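Local structure of alpha-ketoglutarate-dependent non-heme iron oxygenase EasH (5M0T) at residues P10-I15 against I192-N197. The protein is an iron(II)- and 2-oxoglutarate-dependent oxidase of the phytanoyl-CoA dioxygenase family that takes part in biosynthesis of the ergot alkaloid cycloclavine. Sequence-based numbering, arbitrary orientation.
Sequences PTLRRI and IPAVMN
Segments P10-I15 and I192-N197 run side by side in nearly the same direction, 7° apart end to end, with the CA atoms of L12 and I192 7.0 Å from each other. The two backbones are not bonded to each other; side chains of each segment meet side-chain and backbone atoms of the other. I192 CD1 lies 3.5 Å from P10 O and also meets L12 N, while its CG2 packs on L12 CB. L12 carries the apolar contact onward: with CG anti to the backbone N (chi1 172°), its CD2 methyl sits 4.0 Å from A194 CB. V33, V35 and V171 also touch the L12 side chain. A194 centres an inverse gamma turn. V195, the last residue of the turn, accepts hydrogen bonds at its O from both end nitrogens of R14, NH1 at 2.9 Å and NH2 at 2.8 Å. The oxygen lies near the guanidinium plane, at its edge. NH1 approaches nearly in line with the carbonyl (C=O...N 164°), while NH2 comes in more bent, tilted off the carbonyl plane. A bend at chi3 turns the R14 head to this position. NH1 also forms a salt bridge with E37, which binds a zinc ion together with D200. The contact thus joins outer strand 14-16 of the main sheet to strand 192-193, at the edge of a small antiparallel sheet. Held by V195 O and E37, the R14 guanidinium should rotate little, and its charge probably offsets part of the carboxylate charge beside the zinc.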
loop_
_atom_site.group_PDB
_atom_site.type_symbol
_atom_site.label_atom_id
_atom_site.label_comp_id
_atom_site.label_asym_id
_atom_site.label_seq_id
_atom_site.Cartn_x
_atom_site.Cartn_y
_atom_site.Cartn_z
ATOM N N PRO A 10 -13.542 -30.863 -8.942
ATOM C CA PRO A 10 -13.701 -29.937 -10.061
ATOM C C PRO A 10 -12.619 -30.075 -11.143
ATOM O O PRO A 10 -11.704 -30.884 -10.995
ATOM C CB PRO A 10 -13.602 -28.573 -9.363
ATOM C CG PRO A 10 -12.805 -28.832 -8.099
ATOM C CD PRO A 10 -12.584 -30.313 -7.964
ATOM N N THR A 11 -12.729 -29.252 -12.191
ATOM C CA THR A 11 -11.868 -29.292 -13.379
ATOM C C THR A 11 -11.214 -27.931 -13.586
ATOM O O THR A 11 -11.761 -26.907 -13.200
ATOM C CB THR A 11 -12.688 -29.638 -14.654
ATOM O OG1 THR A 11 -13.411 -30.850 -14.445
ATOM C CG2 THR A 11 -11.795 -29.814 -15.902
ATOM N N LEU A 12 -10.035 -27.934 -14.181
ATOM C CA LEU A 12 -9.354 -26.705 -14.547
ATOM C C LEU A 12 -9.735 -26.430 -15.987
ATOM O O LEU A 12 -9.538 -27.281 -16.855
ATOM C CB LEU A 12 -7.834 -26.846 -14.419
ATOM C CG LEU A 12 -6.970 -25.708 -14.947
ATOM C CD1 LEU A 12 -7.408 -24.366 -14.368
ATOM C CD2 LEU A 12 -5.507 -26.005 -14.638
ATOM N N ARG A 13 -10.295 -25.246 -16.234
ATOM C CA ARG A 13 -10.773 -24.898 -17.566
ATOM C C ARG A 13 -9.722 -24.093 -18.282
ATOM O O ARG A 13 -8.850 -23.475 -17.666
ATOM C CB ARG A 13 -12.125 -24.175 -17.515
ATOM C CG ARG A 13 -13.273 -25.162 -17.344
ATOM C CD ARG A 13 -14.627 -24.528 -17.579
ATOM N NE ARG A 13 -15.045 -23.698 -16.453
ATOM C CZ ARG A 13 -16.140 -22.934 -16.427
ATOM N NH1 ARG A 13 -16.945 -22.855 -17.480
ATOM N NH2 ARG A 13 -16.429 -22.234 -15.338
ATOM N N ARG A 14 -9.832 -24.144 -19.598
ATOM C CA ARG A 14 -8.837 -23.665 -20.534
ATOM C C ARG A 14 -9.582 -22.822 -21.580
ATOM O O ARG A 14 -10.638 -23.237 -22.081
ATOM C CB ARG A 14 -8.216 -24.896 -21.185
ATOM C CG ARG A 14 -6.884 -24.699 -21.870
ATOM C CD ARG A 14 -6.370 -26.011 -22.449
ATOM N NE ARG A 14 -5.819 -26.928 -21.453
ATOM C CZ ARG A 14 -4.627 -26.824 -20.856
ATOM N NH1 ARG A 14 -3.806 -25.799 -21.094
ATOM N NH2 ARG A 14 -4.262 -27.760 -19.982
ATOM N N ILE A 15 -9.063 -21.643 -21.894
ATOM C CA ILE A 15 -9.778 -20.703 -22.769
ATOM C C ILE A 15 -8.758 -19.861 -23.547
ATOM O O ILE A 15 -7.773 -19.395 -22.979
ATOM C CB ILE A 15 -10.772 -19.828 -21.946
ATOM C CG1 ILE A 15 -11.838 -19.198 -22.827
ATOM C CG2 ILE A 15 -10.049 -18.782 -21.146
ATOM C CD1 ILE A 15 -12.896 -18.466 -22.026
ATOM N N ILE A 192 -4.653 -29.921 -9.230
ATOM C CA ILE A 192 -4.570 -30.132 -10.677
ATOM C C ILE A 192 -3.386 -29.334 -11.232
ATOM O O ILE A 192 -3.312 -28.127 -11.039
ATOM C CB ILE A 192 -5.862 -29.677 -11.390
ATOM C CG1 ILE A 192 -7.075 -30.424 -10.824
ATOM C CG2 ILE A 192 -5.744 -29.905 -12.904
ATOM C CD1 ILE A 192 -8.410 -29.792 -11.160
ATOM N N PRO A 193 -2.452 -30.003 -11.919
ATOM C CA PRO A 193 -1.357 -29.242 -12.507
ATOM C C PRO A 193 -1.812 -28.486 -13.765
ATOM O O PRO A 193 -2.605 -29.012 -14.540
ATOM C CB PRO A 193 -0.319 -30.319 -12.837
ATOM C CG PRO A 193 -1.103 -31.555 -13.054
ATOM C CD PRO A 193 -2.349 -31.444 -12.204
ATOM N N ALA A 194 -1.330 -27.261 -13.941
ATOM C CA ALA A 194 -1.699 -26.456 -15.117
ATOM C C ALA A 194 -0.751 -26.825 -16.256
ATOM O O ALA A 194 0.293 -26.199 -16.481
ATOM C CB ALA A 194 -1.656 -24.966 -14.806
ATOM N N VAL A 195 -1.123 -27.877 -16.965
ATOM C CA VAL A 195 -0.335 -28.357 -18.091
ATOM C C VAL A 195 -0.476 -27.349 -19.239
ATOM O O VAL A 195 -1.590 -27.010 -19.616
ATOM C CB VAL A 195 -0.783 -29.767 -18.511
ATOM C CG1 VAL A 195 -0.043 -30.203 -19.762
ATOM C CG2 VAL A 195 -0.528 -30.761 -17.376
ATOM N N MET A 196 0.642 -26.878 -19.784
ATOM C CA MET A 196 0.655 -25.664 -20.607
ATOM C C MET A 196 1.879 -25.615 -21.489
ATOM O O MET A 196 2.926 -26.079 -21.094
ATOM C CB MET A 196 0.710 -24.420 -19.714
ATOM C CG MET A 196 -0.604 -23.979 -19.101
ATOM S SD MET A 196 -0.462 -22.395 -18.249
ATOM C CE MET A 196 0.763 -22.783 -16.978
ATOM N N ASN A 197 1.741 -25.041 -22.693
ATOM C CA ASN A 197 2.882 -24.762 -23.557
ATOM C C ASN A 197 3.425 -23.378 -23.291
ATOM O O ASN A 197 2.767 -22.597 -22.622
ATOM C CB ASN A 197 2.469 -24.925 -25.011
ATOM C CG ASN A 197 2.207 -26.379 -25.356
ATOM O OD1 ASN A 197 1.101 -26.770 -25.715
ATOM N ND2 ASN A 197 3.238 -27.208 -25.200
#